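Local coordinates for protein LAO/AO transport system kinase (Escherichia coli, PDB 2P67) that is a MeaB-type P-loop NTPase, named a transport system kinase and built round a parallel beta sheet, at residues 196-201 against 253-258; 230-235 against 265-270. All blocks are in the same frame, centred on the assembly; numbering follows the deposited sequence.

Interaction 1 lies in the buried interior of the P-loop fold, where strand 198-201 of the central parallel sheet meets helix 248-264; its chemistry is mainly apolar, with one carboxylate set obliquely against an aromatic ring. Interaction 2 is partly buried and more polar: the loop leading to strand 236-239 meets the junction between helix 248-264 and helix 267-294 through a serine-glutamate hydrogen bond and an arginine at a tyrosine. The two contacts adjoin. Trp233, in the loop of interaction 2, hydrogen-bonds the carbonyl of Asp197 through NE1 and stacks edge-to-face with Phe258, while Tyr230 packs on Asp197. Both contacts thus involve helix 248-264 or its end, and loop 230-235 touches both segments of interaction 1.

Interaction 1. Residues 196-201 against 253-258; sequences ADLIVI and HAIIDF
Asp197 and Leu198 turn their side chains onto helix 248-264, which flanks the parallel beta sheet of this P-loop NTPase fold, and meet Phe258, Ala254 and Ile255 on its buried side. The aromatic ring and the carboxylate meet along one ring bond. CE1 and CZ of Phe258 lie beside the whole acid group, with Asp197 CG 3.4 Å from CE1 and OD2 3.6 Å from CZ. The two planes are inclined by 37°, neither stacked flat nor perpendicular. Phe258 reaches the acid because its CG is anti to the backbone N (chi1 174°), which sends the ring away from the helix axis and towards the start of the strand. The carboxylate is held by other partners: OD1 forms a salt bridge with Lys229 and OD2 accepts a hydrogen bond from Phe173 N on the adjacent strand, so a buried charge is satisfied while its carbon skeleton packs against the ring. One residue further along, Leu198 straddles the helix surface with its two methyls. It is modelled in two conformations, so the details hold for one of them and the tightest approach is tentative: CD2 rests 4.0 Å from Ala254 CB, while CD1 crosses Ile255 at a slant, 3.5 Å from CG1.

Interaction 2. Residues 230-235 against 265-270; sequences YDEWQP and SGRLQQ
Glu232 and Ser265 make the polar link across this contact: the serine OG donates to Glu232 OE2 over 2.9 Å, reaching the oxygen from above the carboxylate, about 40° out of its plane. The glutamate chain bends at chi2 (86°), bringing its acid over the start of helix 267-294, where OE2 also lies 3.6 Å from Arg267 CB. Arg267, modelled in two conformations, folds back at its own chi2 towards Tyr230. In the conformation described, the guanidinium stands almost perpendicular to the ring, at 83°, and runs beside the CD1-CE1 bond. NH2 lies in the ring plane at its edge, 3.7 Å from Tyr230 CE1, while NE approaches CD1 obliquely at 3.5 Å. Glu232 OE1 stays 4.8 Å from Arg267 NE, too far for a salt bridge, although the opposite charges may still attract. Further out, a type I beta turn from Tyr230 to Trp233, closed by Trp233 N to Tyr230 O at 3.0 Å, presents both Tyr230 and Glu232 to the helix junction. Tyr230 also packs on Leu262 of helix 248-264, and Arg267 NH1 hydrogen-bonds Gln274 one turn beyond the segment. Ser265 OG has weaker bonds to Arg267 N and Leu262 O. Helix 267-294 carries the sodium-site residues Arg272 and Ser276. Between the two helices, Gly266, with positive phi, ends helix 248-264 in a Schellman motif and is also the N-cap residue of helix 267-294, a junction met by the type I beta turn of the loop before strand 236-239.

Interaction 1. Residues 196-201 against 253-258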
# COMPACT_ATOMS: atom_id res chain seq x y z
N ALA A 196 3.69 12.37 -2.71
CA ALA A 196 4.17 13.69 -3.15
C ALA A 196 3.65 14.82 -2.29
O ALA A 196 2.45 14.94 -2.09
CB ALA A 196 3.80 13.95 -4.63
N ASP A 197 4.57 15.65 -1.77
CA ASP A 197 4.18 16.92 -1.13
C ASP A 197 4.28 18.08 -2.13
O ASP A 197 3.46 19.02 -2.10
CB ASP A 197 5.01 17.20 0.13
CG ASP A 197 4.79 16.14 1.20
OD1 ASP A 197 3.63 15.70 1.37
OD2 ASP A 197 5.78 15.72 1.83
N LEU A 198 5.33 18.00 -2.95
CA LEU A 198 5.55 18.94 -4.06
C LEU A 198 6.00 18.17 -5.30
O LEU A 198 6.76 17.21 -5.19
CB LEU A 198 6.60 20.00 -3.68
CG LEU A 198 6.13 21.00 -2.62
CD1 LEU A 198 7.30 21.71 -1.92
CD2 LEU A 198 5.17 22.01 -3.23
N ILE A 199 5.52 18.57 -6.48
CA ILE A 199 6.02 18.06 -7.75
C ILE A 199 6.66 19.24 -8.47
O ILE A 199 6.09 20.35 -8.47
CB ILE A 199 4.91 17.49 -8.67
CG1 ILE A 199 4.16 16.34 -7.97
CG2 ILE A 199 5.50 17.03 -10.02
CD1 ILE A 199 4.85 15.02 -7.98
N VAL A 200 7.83 19.02 -9.05
CA VAL A 200 8.55 20.08 -9.74
C VAL A 200 8.87 19.62 -11.17
O VAL A 200 9.38 18.51 -11.37
CB VAL A 200 9.86 20.48 -9.01
CG1 VAL A 200 10.68 21.44 -9.88
CG2 VAL A 200 9.56 21.13 -7.62
N ILE A 201 8.56 20.46 -12.16
CA ILE A 201 8.90 20.15 -13.55
C ILE A 201 10.09 21.04 -13.90
O ILE A 201 9.95 22.26 -13.99
CB ILE A 201 7.71 20.42 -14.54
CG1 ILE A 201 6.35 19.89 -14.00
CG2 ILE A 201 8.04 19.89 -15.96
CD1 ILE A 201 6.21 18.34 -13.90
N HIS A 253 10.11 28.63 -1.09
CA HIS A 253 8.98 29.26 -0.45
C HIS A 253 7.78 28.32 -0.25
O HIS A 253 7.11 28.39 0.76
CB HIS A 253 8.61 30.52 -1.21
CG HIS A 253 9.63 31.59 -1.05
ND1 HIS A 253 9.82 32.60 -1.97
CD2 HIS A 253 10.56 31.78 -0.08
CE1 HIS A 253 10.80 33.39 -1.55
NE2 HIS A 253 11.27 32.91 -0.41
N ALA A 254 7.56 27.43 -1.21
CA ALA A 254 6.50 26.44 -1.09
C ALA A 254 6.82 25.44 0.02
O ALA A 254 5.93 25.03 0.76
CB ALA A 254 6.27 25.72 -2.41
N ILE A 255 8.09 25.04 0.12
CA ILE A 255 8.54 24.16 1.21
C ILE A 255 8.30 24.82 2.57
O ILE A 255 7.82 24.16 3.49
CB ILE A 255 10.02 23.71 1.03
CG1 ILE A 255 10.13 22.77 -0.18
CG2 ILE A 255 10.54 22.99 2.31
CD1 ILE A 255 11.51 22.62 -0.82
N ILE A 256 8.62 26.10 2.68
CA ILE A 256 8.35 26.85 3.91
C ILE A 256 6.84 26.87 4.22
O ILE A 256 6.43 26.65 5.35
CB ILE A 256 8.97 28.27 3.88
CG1 ILE A 256 10.50 28.16 3.89
CG2 ILE A 256 8.48 29.10 5.08
CD1 ILE A 256 11.21 29.43 3.50
N ASP A 257 6.02 27.10 3.19
CA ASP A 257 4.55 27.07 3.31
C ASP A 257 4.05 25.70 3.81
O ASP A 257 3.17 25.62 4.68
CB ASP A 257 3.90 27.41 1.95
CG ASP A 257 3.99 28.90 1.60
OD1 ASP A 257 4.36 29.74 2.46
OD2 ASP A 257 3.69 29.24 0.42
N PHE A 258 4.64 24.63 3.28
CA PHE A 258 4.36 23.27 3.76
C PHE A 258 4.67 23.13 5.26
O PHE A 258 3.84 22.63 6.03
CB PHE A 258 5.18 22.25 2.93
CG PHE A 258 5.08 20.82 3.44
CD1 PHE A 258 4.09 19.95 2.93
CD2 PHE A 258 5.97 20.33 4.41
CE1 PHE A 258 3.98 18.62 3.39
CE2 PHE A 258 5.86 19.00 4.89
CZ PHE A 258 4.87 18.14 4.36

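Interaction 2. Residues 230-235 against 265-270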
# COMPACT_ATOMS: atom_id res chain seq x y z
N TYR A 230 -2.22 14.90 3.48
CA TYR A 230 -2.43 15.62 4.74
C TYR A 230 -3.59 16.61 4.60
O TYR A 230 -3.57 17.45 3.70
CB TYR A 230 -1.19 16.45 5.07
CG TYR A 230 0.10 15.68 5.22
CD1 TYR A 230 0.22 14.67 6.17
CD2 TYR A 230 1.20 15.98 4.41
CE1 TYR A 230 1.43 13.97 6.33
CE2 TYR A 230 2.40 15.29 4.55
CZ TYR A 230 2.51 14.29 5.51
OH TYR A 230 3.71 13.64 5.63
N ASP A 231 -4.55 16.56 5.53
CA ASP A 231 -5.67 17.50 5.55
C ASP A 231 -5.20 18.96 5.41
O ASP A 231 -5.84 19.78 4.77
CB ASP A 231 -6.47 17.31 6.86
CG ASP A 231 -6.84 15.85 7.13
OD1 ASP A 231 -7.03 15.07 6.17
OD2 ASP A 231 -6.95 15.46 8.32
N GLU A 232 -4.07 19.26 6.06
CA GLU A 232 -3.49 20.61 6.15
C GLU A 232 -2.91 21.16 4.84
O GLU A 232 -2.62 22.35 4.77
CB GLU A 232 -2.35 20.61 7.18
CG GLU A 232 -2.76 20.33 8.61
CD GLU A 232 -2.83 18.84 8.97
OE1 GLU A 232 -2.68 17.97 8.08
OE2 GLU A 232 -3.04 18.55 10.17
N TRP A 233 -2.68 20.30 3.85
CA TRP A 233 -1.86 20.65 2.66
C TRP A 233 -2.43 20.16 1.32
O TRP A 233 -2.57 18.95 1.11
CB TRP A 233 -0.43 20.11 2.86
CG TRP A 233 0.58 20.46 1.76
CD1 TRP A 233 1.12 19.60 0.85
CD2 TRP A 233 1.15 21.75 1.48
NE1 TRP A 233 1.99 20.27 0.02
CE2 TRP A 233 2.02 21.59 0.38
CE3 TRP A 233 1.00 23.03 2.05
CZ2 TRP A 233 2.76 22.65 -0.15
CZ3 TRP A 233 1.75 24.10 1.51
CH2 TRP A 233 2.63 23.89 0.43
N GLN A 234 -2.77 21.10 0.43
CA GLN A 234 -3.00 20.72 -0.97
C GLN A 234 -1.63 20.64 -1.63
O GLN A 234 -0.90 21.64 -1.65
CB GLN A 234 -3.88 21.74 -1.73
CG GLN A 234 -4.50 21.11 -3.02
CD GLN A 234 -5.68 20.16 -2.72
OE1 GLN A 234 -6.62 20.53 -2.01
NE2 GLN A 234 -5.63 18.94 -3.23
N PRO A 235 -1.24 19.45 -2.15
CA PRO A 235 0.05 19.36 -2.86
C PRO A 235 0.15 20.40 -3.98
O PRO A 235 -0.85 20.69 -4.65
CB PRO A 235 0.04 17.94 -3.44
CG PRO A 235 -0.84 17.16 -2.48
CD PRO A 235 -1.92 18.14 -2.07
N SER A 265 -0.73 22.63 13.17
CA SER A 265 -1.60 21.67 13.82
C SER A 265 -0.83 20.67 14.66
O SER A 265 -1.43 19.79 15.25
CB SER A 265 -2.37 20.89 12.75
OG SER A 265 -1.43 20.25 11.89
N GLY A 266 0.50 20.78 14.68
CA GLY A 266 1.35 19.76 15.31
C GLY A 266 1.49 18.47 14.50
O GLY A 266 1.94 17.45 15.03
N ARG A 267 1.10 18.52 13.23
CA ARG A 267 1.12 17.32 12.38
C ARG A 267 2.54 16.88 12.02
O ARG A 267 2.79 15.68 11.93
CB ARG A 267 0.25 17.51 11.12
CG ARG A 267 0.25 16.34 10.10
CD ARG A 267 -0.19 14.96 10.65
NE ARG A 267 -0.48 14.02 9.56
CZ ARG A 267 -0.37 12.69 9.62
NH1 ARG A 267 0.04 12.08 10.72
NH2 ARG A 267 -0.68 11.97 8.56
N LEU A 268 3.45 17.83 11.82
CA LEU A 268 4.83 17.45 11.48
C LEU A 268 5.47 16.57 12.55
O LEU A 268 6.01 15.50 12.24
CB LEU A 268 5.70 18.66 11.18
CG LEU A 268 7.07 18.28 10.58
CD1 LEU A 268 6.95 17.28 9.42
CD2 LEU A 268 7.82 19.51 10.15
N GLN A 269 5.39 16.99 13.81
CA GLN A 269 5.87 16.17 14.93
C GLN A 269 5.23 14.77 14.91
O GLN A 269 5.91 13.76 15.13
CB GLN A 269 5.58 16.85 16.29
CG GLN A 269 6.51 18.01 16.63
CD GLN A 269 5.94 18.96 17.72
OE1 GLN A 269 4.81 19.51 17.60
NE2 GLN A 269 6.75 19.17 18.79
N GLN A 270 3.93 14.71 14.65
CA GLN A 270 3.23 13.43 14.58
C GLN A 270 3.77 12.55 13.46
O GLN A 270 4.03 11.36 13.66
CB GLN A 270 1.73 13.64 14.43
CG GLN A 270 0.97 12.38 14.76
CD GLN A 270 -0.43 12.40 14.23
OE1 GLN A 270 -0.65 12.61 13.04
NE2 GLN A 270 -1.39 12.18 15.12